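Local coordinates for protein putative thioesterase (Escherichia coli, PDB 5UGZ) that is a type II thioesterase of the colibactin NRPS/PKS pathway, which releases biosynthetic intermediates from the assembly line, probably by cleaving thioesters, at residues Y40-V45 / A93-S98; G61-Q66 / V76-Q81; A121-G126 / G247-T252. All coordinates share one frame; numbering follows the deposited sequence.

Contact 1 of 3, residues Y40-V45 / A93-S98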
loop_
_atom_site.group_PDB
_atom_site.type_symbol
_atom_site.label_atom_id
_atom_site.label_comp_id
_atom_site.label_asym_id
_atom_site.label_seq_id
_atom_site.Cartn_x
_atom_site.Cartn_y
_atom_site.Cartn_z
ATOM N N TYR A 40 -2.390 1.228 -13.125
ATOM C CA TYR A 40 -2.121 1.492 -14.540
ATOM C C TYR A 40 -2.658 2.861 -14.956
ATOM O O TYR A 40 -2.019 3.570 -15.747
ATOM C CB TYR A 40 -2.735 0.413 -15.438
ATOM C CG TYR A 40 -2.146 -0.990 -15.360
ATOM C CD1 TYR A 40 -0.923 -1.244 -14.770
ATOM C CD2 TYR A 40 -2.834 -2.060 -15.915
ATOM C CE1 TYR A 40 -0.402 -2.545 -14.728
ATOM C CE2 TYR A 40 -2.340 -3.342 -15.879
ATOM C CZ TYR A 40 -1.127 -3.594 -15.292
ATOM O OH TYR A 40 -0.687 -4.918 -15.272
ATOM N N LYS A 41 -3.834 3.246 -14.429
ATOM C CA LYS A 41 -4.489 4.503 -14.778
ATOM C C LYS A 41 -3.726 5.720 -14.262
ATOM O O LYS A 41 -3.995 6.845 -14.711
ATOM C CB LYS A 41 -5.916 4.514 -14.227
ATOM C CG LYS A 41 -5.987 4.387 -12.705
ATOM C CD LYS A 41 -7.417 4.373 -12.216
ATOM C CE LYS A 41 -7.511 4.127 -10.719
ATOM N NZ LYS A 41 -7.208 2.711 -10.355
ATOM N N TRP A 42 -2.802 5.523 -13.313
ATOM C CA TRP A 42 -2.019 6.627 -12.785
ATOM C C TRP A 42 -1.127 7.260 -13.841
ATOM O O TRP A 42 -0.702 8.408 -13.670
ATOM C CB TRP A 42 -1.152 6.152 -11.617
ATOM C CG TRP A 42 -1.916 5.922 -10.356
ATOM C CD1 TRP A 42 -3.196 5.469 -10.236
ATOM C CD2 TRP A 42 -1.443 6.159 -9.028
ATOM N NE1 TRP A 42 -3.543 5.396 -8.912
ATOM C CE2 TRP A 42 -2.481 5.812 -8.150
ATOM C CE3 TRP A 42 -0.241 6.632 -8.500
ATOM C CZ2 TRP A 42 -2.358 5.939 -6.777
ATOM C CZ3 TRP A 42 -0.118 6.749 -7.142
ATOM C CH2 TRP A 42 -1.171 6.412 -6.294
ATOM N N ARG A 43 -0.803 6.534 -14.912
ATOM C CA ARG A 43 0.071 7.081 -15.941
ATOM C C ARG A 43 -0.584 8.200 -16.743
ATOM O O ARG A 43 0.094 8.848 -17.546
ATOM C CB ARG A 43 0.537 5.964 -16.864
ATOM C CG ARG A 43 2.032 5.753 -16.815
ATOM C CD ARG A 43 2.415 4.555 -17.657
ATOM N NE ARG A 43 2.149 4.813 -19.068
ATOM C CZ ARG A 43 1.600 3.941 -19.905
ATOM N NH1 ARG A 43 1.236 2.733 -19.482
ATOM N NH2 ARG A 43 1.399 4.286 -21.164
ATOM N N SER A 44 -1.865 8.484 -16.519
ATOM C CA SER A 44 -2.513 9.582 -17.222
ATOM C C SER A 44 -2.479 10.899 -16.448
ATOM O O SER A 44 -2.877 11.928 -17.006
ATOM C CB SER A 44 -3.971 9.217 -17.559
ATOM O OG SER A 44 -4.819 9.365 -16.429
ATOM N N VAL A 45 -2.029 10.891 -15.192
ATOM C CA VAL A 45 -1.951 12.107 -14.383
ATOM C C VAL A 45 -0.582 12.318 -13.742
ATOM O O VAL A 45 -0.250 13.456 -13.359
ATOM C CB VAL A 45 -3.062 12.107 -13.300
ATOM C CG1 VAL A 45 -4.373 12.590 -13.891
ATOM C CG2 VAL A 45 -3.282 10.710 -12.753
ATOM N N ALA A 93 10.377 6.735 -4.932
ATOM C CA ALA A 93 9.398 6.833 -3.861
ATOM C C ALA A 93 8.629 5.525 -3.811
ATOM O O ALA A 93 8.741 4.696 -4.708
ATOM C CB ALA A 93 8.433 8.001 -4.075
ATOM N N ILE A 94 7.837 5.340 -2.756
ATOM C CA ILE A 94 7.009 4.153 -2.588
ATOM C C ILE A 94 5.628 4.573 -2.114
ATOM O O ILE A 94 5.504 5.315 -1.136
ATOM C CB ILE A 94 7.621 3.149 -1.599
ATOM C CG1 ILE A 94 9.122 3.013 -1.888
ATOM C CG2 ILE A 94 6.853 1.808 -1.672
ATOM C CD1 ILE A 94 9.846 2.007 -1.046
ATOM N N PHE A 95 4.596 4.103 -2.814
ATOM C CA PHE A 95 3.210 4.312 -2.442
ATOM C C PHE A 95 2.582 2.946 -2.207
ATOM O O PHE A 95 2.806 2.021 -2.988
ATOM C CB PHE A 95 2.442 5.080 -3.550
ATOM C CG PHE A 95 0.980 5.275 -3.259
ATOM C CD1 PHE A 95 0.071 4.234 -3.438
ATOM C CD2 PHE A 95 0.508 6.496 -2.799
ATOM C CE1 PHE A 95 -1.283 4.397 -3.159
ATOM C CE2 PHE A 95 -0.857 6.671 -2.523
ATOM C CZ PHE A 95 -1.748 5.615 -2.704
ATOM N N GLY A 96 1.808 2.821 -1.137
ATOM C CA GLY A 96 1.035 1.612 -0.898
ATOM C C GLY A 96 -0.262 1.981 -0.223
ATOM O O GLY A 96 -0.317 2.937 0.548
ATOM N N HIS A 97 -1.325 1.238 -0.538
ATOM C CA HIS A 97 -2.637 1.431 0.078
ATOM C C HIS A 97 -2.943 0.243 0.979
ATOM O O HIS A 97 -2.799 -0.915 0.566
ATOM C CB HIS A 97 -3.751 1.600 -0.966
ATOM C CG HIS A 97 -5.078 2.008 -0.380
ATOM N ND1 HIS A 97 -5.403 3.319 -0.098
ATOM C CD2 HIS A 97 -6.152 1.274 -0.006
ATOM C CE1 HIS A 97 -6.620 3.374 0.411
ATOM N NE2 HIS A 97 -7.095 2.145 0.479
ATOM N N SER A 98 -3.341 0.535 2.216
ATOM C CA SER A 98 -3.768 -0.469 3.204
ATOM C C SER A 98 -2.663 -1.499 3.423
ATOM O O SER A 98 -1.583 -1.117 3.901
ATOM C CB SER A 98 -5.110 -1.033 2.762
ATOM O OG SER A 98 -5.888 -1.282 3.914
#

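Contact 2 of 3, residues G61-Q66 / V76-Q81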
loop_
_atom_site.group_PDB
_atom_site.type_symbol
_atom_site.label_atom_id
_atom_site.label_comp_id
_atom_site.label_asym_id
_atom_site.label_seq_id
_atom_site.Cartn_x
_atom_site.Cartn_y
_atom_site.Cartn_z
ATOM N N GLY A 61 -3.069 -11.067 -10.611
ATOM C CA GLY A 61 -2.658 -10.195 -11.700
ATOM C C GLY A 61 -1.706 -10.883 -12.659
ATOM O O GLY A 61 -1.907 -12.028 -13.056
ATOM N N THR A 62 -0.648 -10.171 -13.043
ATOM C CA THR A 62 0.323 -10.727 -13.976
ATOM C C THR A 62 1.147 -11.848 -13.359
ATOM O O THR A 62 1.866 -12.547 -14.083
ATOM C CB THR A 62 1.258 -9.632 -14.493
ATOM O OG1 THR A 62 1.991 -9.067 -13.399
ATOM C CG2 THR A 62 0.466 -8.537 -15.167
ATOM N N ARG A 63 1.047 -12.053 -12.053
ATOM C CA ARG A 63 1.816 -13.086 -11.381
ATOM C C ARG A 63 0.867 -14.102 -10.756
ATOM O O ARG A 63 1.112 -14.634 -9.673
ATOM C CB ARG A 63 2.782 -12.461 -10.369
ATOM C CG ARG A 63 3.826 -11.557 -11.048
ATOM C CD ARG A 63 4.896 -11.014 -10.117
ATOM N NE ARG A 63 5.700 -12.084 -9.551
ATOM C CZ ARG A 63 5.975 -12.224 -8.264
ATOM N NH1 ARG A 63 5.537 -11.344 -7.369
ATOM N NH2 ARG A 63 6.705 -13.254 -7.868
ATOM N N ILE A 64 -0.228 -14.392 -11.477
ATOM C CA ILE A 64 -1.272 -15.299 -11.006
ATOM C C ILE A 64 -0.751 -16.725 -10.894
ATOM O O ILE A 64 -1.287 -17.526 -10.129
ATOM C CB ILE A 64 -2.502 -15.212 -11.931
ATOM C CG1 ILE A 64 -3.583 -16.198 -11.512
ATOM C CG2 ILE A 64 -2.102 -15.464 -13.375
ATOM C CD1 ILE A 64 -4.257 -15.892 -10.214
ATOM N N ARG A 65 0.279 -17.076 -11.650
ATOM C CA ARG A 65 0.768 -18.443 -11.568
ATOM C C ARG A 65 1.681 -18.674 -10.374
ATOM O O ARG A 65 1.995 -19.823 -10.065
ATOM C CB ARG A 65 1.494 -18.808 -12.854
ATOM C CG ARG A 65 0.581 -18.802 -14.058
ATOM C CD ARG A 65 1.012 -19.846 -15.076
ATOM N NE ARG A 65 2.463 -19.892 -15.173
ATOM C CZ ARG A 65 3.208 -18.927 -15.713
ATOM N NH1 ARG A 65 4.534 -19.052 -15.743
ATOM N NH2 ARG A 65 2.635 -17.836 -16.219
ATOM N N GLN A 66 2.112 -17.625 -9.711
ATOM C CA GLN A 66 3.029 -17.731 -8.585
ATOM C C GLN A 66 2.258 -18.086 -7.318
ATOM O O GLN A 66 1.153 -17.578 -7.104
ATOM C CB GLN A 66 3.797 -16.419 -8.391
ATOM C CG GLN A 66 4.589 -15.976 -9.612
ATOM C CD GLN A 66 5.488 -17.058 -10.139
ATOM O OE1 GLN A 66 5.999 -17.885 -9.381
ATOM N NE2 GLN A 66 5.689 -17.074 -11.441
ATOM N N VAL A 76 7.522 -9.606 1.522
ATOM C CA VAL A 76 8.443 -8.483 1.334
ATOM C C VAL A 76 9.652 -8.900 0.491
ATOM O O VAL A 76 10.083 -8.164 -0.400
ATOM C CB VAL A 76 8.880 -7.911 2.693
ATOM C CG1 VAL A 76 10.010 -6.955 2.485
ATOM C CG2 VAL A 76 7.715 -7.203 3.367
ATOM N N ALA A 77 10.235 -10.065 0.782
ATOM C CA ALA A 77 11.317 -10.594 -0.048
ATOM C C ALA A 77 10.875 -10.773 -1.497
ATOM O O ALA A 77 11.649 -10.527 -2.426
ATOM C CB ALA A 77 11.804 -11.925 0.531
ATOM N N ASP A 78 9.642 -11.243 -1.701
ATOM C CA ASP A 78 9.072 -11.402 -3.037
ATOM C C ASP A 78 9.026 -10.070 -3.779
ATOM O O ASP A 78 9.460 -9.978 -4.929
ATOM C CB ASP A 78 7.679 -12.026 -2.899
ATOM C CG ASP A 78 6.958 -12.227 -4.222
ATOM O OD1 ASP A 78 7.345 -13.130 -4.993
ATOM O OD2 ASP A 78 5.956 -11.516 -4.453
ATOM N N LEU A 79 8.522 -9.014 -3.130
ATOM C CA LEU A 79 8.438 -7.705 -3.791
ATOM C C LEU A 79 9.818 -7.100 -4.042
ATOM O O LEU A 79 10.043 -6.478 -5.088
ATOM C CB LEU A 79 7.590 -6.744 -2.970
ATOM C CG LEU A 79 6.097 -7.021 -3.077
ATOM C CD1 LEU A 79 5.345 -6.081 -2.160
ATOM C CD2 LEU A 79 5.625 -6.890 -4.505
ATOM N N TYR A 80 10.759 -7.272 -3.104
ATOM C CA TYR A 80 12.114 -6.803 -3.345
ATOM C C TYR A 80 12.685 -7.376 -4.636
ATOM O O TYR A 80 13.375 -6.670 -5.381
ATOM C CB TYR A 80 13.024 -7.151 -2.175
ATOM C CG TYR A 80 14.435 -6.678 -2.446
ATOM C CD1 TYR A 80 14.758 -5.322 -2.370
ATOM C CD2 TYR A 80 15.432 -7.572 -2.824
ATOM C CE1 TYR A 80 16.045 -4.877 -2.641
ATOM C CE2 TYR A 80 16.714 -7.125 -3.096
ATOM C CZ TYR A 80 17.007 -5.777 -2.996
ATOM O OH TYR A 80 18.273 -5.325 -3.263
ATOM N N GLN A 81 12.430 -8.663 -4.912
ATOM C CA GLN A 81 12.870 -9.240 -6.180
ATOM C C GLN A 81 12.227 -8.516 -7.363
ATOM O O GLN A 81 12.847 -8.359 -8.424
ATOM C CB GLN A 81 12.553 -10.743 -6.229
ATOM C CG GLN A 81 13.382 -11.613 -5.296
ATOM C CD GLN A 81 14.870 -11.337 -5.401
ATOM O OE1 GLN A 81 15.345 -10.765 -6.390
ATOM N NE2 GLN A 81 15.617 -11.728 -4.375
#

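Contact 3 of 3, residues A121-G126 / G247-T252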
loop_
_atom_site.group_PDB
_atom_site.type_symbol
_atom_site.label_atom_id
_atom_site.label_comp_id
_atom_site.label_asym_id
_atom_site.label_seq_id
_atom_site.Cartn_x
_atom_site.Cartn_y
_atom_site.Cartn_z
ATOM N N ALA A 121 10.575 10.064 -0.814
ATOM C CA ALA A 121 9.349 10.240 -0.053
ATOM C C ALA A 121 8.616 8.915 -0.051
ATOM O O ALA A 121 8.865 8.045 -0.889
ATOM C CB ALA A 121 8.448 11.320 -0.649
ATOM N N LEU A 122 7.705 8.785 0.903
ATOM C CA LEU A 122 6.911 7.588 1.112
ATOM C C LEU A 122 5.479 8.020 1.325
ATOM O O LEU A 122 5.230 9.006 2.020
ATOM C CB LEU A 122 7.384 6.771 2.336
ATOM C CG LEU A 122 8.752 6.082 2.251
ATOM C CD1 LEU A 122 9.190 5.673 3.637
ATOM C CD2 LEU A 122 8.720 4.869 1.338
ATOM N N PHE A 123 4.546 7.273 0.734
ATOM C CA PHE A 123 3.116 7.549 0.806
ATOM C C PHE A 123 2.435 6.326 1.393
ATOM O O PHE A 123 2.553 5.230 0.843
ATOM C CB PHE A 123 2.542 7.874 -0.580
ATOM C CG PHE A 123 3.267 8.974 -1.295
ATOM C CD1 PHE A 123 2.872 10.294 -1.140
ATOM C CD2 PHE A 123 4.358 8.694 -2.107
ATOM C CE1 PHE A 123 3.537 11.318 -1.796
ATOM C CE2 PHE A 123 5.037 9.711 -2.757
ATOM C CZ PHE A 123 4.624 11.032 -2.596
ATOM N N PHE A 124 1.746 6.501 2.514
ATOM C CA PHE A 124 0.982 5.426 3.134
ATOM C C PHE A 124 -0.476 5.839 3.082
ATOM O O PHE A 124 -0.902 6.743 3.810
ATOM C CB PHE A 124 1.435 5.143 4.565
ATOM C CG PHE A 124 2.903 4.827 4.684
ATOM C CD1 PHE A 124 3.416 3.646 4.166
ATOM C CD2 PHE A 124 3.777 5.714 5.293
ATOM C CE1 PHE A 124 4.767 3.356 4.262
ATOM C CE2 PHE A 124 5.127 5.419 5.383
ATOM C CZ PHE A 124 5.616 4.238 4.866
ATOM N N SER A 125 -1.227 5.180 2.213
ATOM C CA SER A 125 -2.616 5.501 1.958
ATOM C C SER A 125 -3.519 4.481 2.652
ATOM O O SER A 125 -3.252 3.273 2.623
ATOM C CB SER A 125 -2.851 5.530 0.448
ATOM O OG SER A 125 -4.135 5.986 0.117
ATOM N N GLY A 126 -4.573 4.978 3.295
ATOM C CA GLY A 126 -5.535 4.098 3.950
ATOM C C GLY A 126 -4.888 3.095 4.879
ATOM O O GLY A 126 -5.265 1.916 4.894
ATOM N N GLY A 247 -2.435 13.992 -7.802
ATOM C CA GLY A 247 -2.145 15.417 -7.725
ATOM C C GLY A 247 -1.228 15.745 -6.563
ATOM O O GLY A 247 -0.321 16.575 -6.686
ATOM N N TYR A 248 -1.435 15.071 -5.425
ATOM C CA TYR A 248 -0.618 15.236 -4.225
ATOM C C TYR A 248 0.742 14.556 -4.344
ATOM O O TYR A 248 1.754 15.106 -3.896
ATOM C CB TYR A 248 -1.377 14.690 -3.019
ATOM C CG TYR A 248 -2.491 15.602 -2.617
ATOM C CD1 TYR A 248 -2.201 16.875 -2.137
ATOM C CD2 TYR A 248 -3.820 15.229 -2.735
ATOM C CE1 TYR A 248 -3.195 17.750 -1.770
ATOM C CE2 TYR A 248 -4.837 16.110 -2.364
ATOM C CZ TYR A 248 -4.504 17.378 -1.880
ATOM O OH TYR A 248 -5.456 18.301 -1.497
ATOM N N VAL A 249 0.785 13.344 -4.899
ATOM C CA VAL A 249 2.069 12.709 -5.186
ATOM C C VAL A 249 2.914 13.623 -6.055
ATOM O O VAL A 249 4.118 13.793 -5.817
ATOM C CB VAL A 249 1.866 11.327 -5.850
ATOM C CG1 VAL A 249 3.164 10.805 -6.412
ATOM C CG2 VAL A 249 1.313 10.330 -4.851
ATOM N N ASN A 250 2.291 14.233 -7.074
ATOM C CA ASN A 250 3.009 15.126 -7.985
ATOM C C ASN A 250 3.601 16.317 -7.237
ATOM O O ASN A 250 4.766 16.667 -7.437
ATOM C CB ASN A 250 2.077 15.611 -9.101
ATOM C CG ASN A 250 1.786 14.534 -10.155
ATOM O OD1 ASN A 250 2.478 13.518 -10.249
ATOM N ND2 ASN A 250 0.757 14.775 -10.964
ATOM N N GLN A 251 2.802 16.941 -6.367
ATOM C CA GLN A 251 3.211 18.129 -5.618
ATOM C C GLN A 251 4.245 17.810 -4.548
ATOM O O GLN A 251 5.081 18.661 -4.220
ATOM C CB GLN A 251 1.987 18.762 -4.968
ATOM C CG GLN A 251 2.316 19.615 -3.774
ATOM C CD GLN A 251 1.120 19.840 -2.896
ATOM O OE1 GLN A 251 0.546 18.904 -2.353
ATOM N NE2 GLN A 251 0.729 21.086 -2.760
ATOM N N THR A 252 4.191 16.606 -3.981
ATOM C CA THR A 252 5.218 16.161 -3.044
ATOM C C THR A 252 6.574 16.035 -3.725
ATOM O O THR A 252 7.598 16.494 -3.198
ATOM C CB THR A 252 4.806 14.824 -2.443
ATOM O OG1 THR A 252 3.540 14.987 -1.802
ATOM C CG2 THR A 252 5.853 14.342 -1.434
#

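Contact 1 of 3, residues Y40-V45 / A93-S98
Trp-42 drives the edge of its six-membered ring into the face of Phe-95, a T-shaped aromatic pair that carries the whole contact. The ring centroids are 4.8 Å apart and the planes stand at 68°. Trp-42 CH2 does most of the touching: it sits over the centre of the Phe-95 ring and lies 3.7 Å from Phe-95 CZ, while its neighbour CZ2 leans on the CE1–CZ side. With CG anti to the backbone N (chi1 177°), Phe-95 lifts its ring off strand 91-97 and offers its face to the incoming indole.

Further apolar side chains pack around the pair. Val-246 and Val-245 of helix 242-259 touch Trp-42 and Phe-95 respectively, Leu-26 of strand 24-29 meets the indole, and Tyr-39 forms another edge-to-face pair with Trp-42.

No hydrogen bond crosses between the segments; within 40-45, Lys-41 O accepts from both Ser-44 N and Ser-44 OG, the hydroxyl approaching almost in line with the carbonyl bond.

The contact thus pins the loop between strands 24-29 and 50-54 to a central strand of the alpha/beta-hydrolase sheet, three residues before Ser-98, the probable nucleophile of a GxSxG elbow. Its chemistry is wholly apolar: a buried C-H edge meets a pi face, probably favourably, the ring hydrogens being slightly positive and the face slightly negative.

Contact 2 of 3, residues G61-Q66 / V76-Q81
Arg-63 and Asp-78 meet end-on in a bidentate salt bridge, each terminal nitrogen of the guanidinium taking one carboxylate oxygen. Arg-63 NH2 lies 2.9 Å from Asp-78 OD1, and Arg-63 NH1 lies 3.0 Å from Asp-78 OD2, with an N-H...O angle of 171°. Both oxygens are met on their syn side and fall almost in the guanidinium plane, but the carboxylate is twisted, its plane 24° from that of the guanidinium, so the donors sit somewhat out of the carboxylate plane. The two side chains come from opposite directions: the arginine chain, bent at chi3, reaches from the loop, and Asp-78, its CG anti to the backbone N (chi1 179°), leans out from helix 72-83 to meet it.

A further hydrogen bond fixes the arginine from outside the two segments, since NH1 also donates to the carbonyl oxygen of Glu-56. The side chain of that glutamate accepts from Thr-62 N, so one residue holds both the loop backbone and the guanidinium. Within the loop, Gln-66 N bonds to Arg-63 O at 3.2 Å, closing a type I beta turn.

Apolar packing comes from Ala-58, which touches the side chains of both Arg-63 and Asp-78.

Were Arg-63 replaced by an alanine, the Asp-78 carboxylate would probably be left without its charged mate, Glu-56 O without this donor, and the loop less firmly tied to the helix.

Because this is a surface contact, solvent probably weakens the attraction of the charges; two nearly straight bonds nevertheless set the rotation of the guanidinium and couple the loop after strand 50-54 to the helix that follows it.

Contact 3 of 3, residues A121-G126 / G247-T252
Val-249 lays its CG2 methyl over the face of the Phe-123 ring, a CH-pi contact 3.9 Å from the ring centroid and only 11° off the normal. Thr-252 comes at the same ring by its edge: its CB lies in the ring plane, its OG1 is 3.7 Å from Phe-123 CE1, and its CG2 is 3.7 Å from Phe-123 CZ. That methyl also reaches Ala-121 CB, at 4.1 Å.

Here helix 242-259 packs against a parallel strand of the central sheet, as helices do in the alpha/beta-hydrolase fold, the segment axes 10.3 Å apart and nearly antiparallel at 160°. Phe-123 turns its CG anti to its own carbonyl carbon (chi1 -54°), which stands the ring up between the two layers.

The threonine hydroxyl is held in turn by the helix. Thr-252 OG1 donates to Tyr-248 O at 2.8 Å, from above the carbonyl plane, while Thr-252 N reaches the same oxygen from the opposite face; the polar atom is therefore satisfied although it borders an aromatic edge.

Farther out, Ala-93 and Phe-95 of strand 91-97 and Val-199 of strand 198-203 touch Phe-123, and Asn-250 ties the helix to the loop between strands 24-29 and 50-54, ND2 bonding to Val-45 O and OD1 to Ser-47 N.

Overall arrangement
Contacts 1 and 3 are close neighbours, their centres about 9 Å apart, and share one sheet: strands 91-97 and 121-125 run side by side, with Ile-94 O 2.9 Å from Phe-123 N in a probable hydrogen bond. The same strand ends bring Ser-125 O to 2.8 Å from Ser-98 N, at the probable nucleophile elbow, so both contacts lie close to the presumed active site. Contact 2 lies at the periphery, its centre about 17 Å from that of contact 1, which it meets where Tyr-40 packs on Thr-62. Contacts 2 and 3 do not touch; their nearest atoms are about 11 Å apart. A beta-mercaptoethanol molecule, probably from the crystallisation liquor, lies about 4 Å from the side chain of Asp-78.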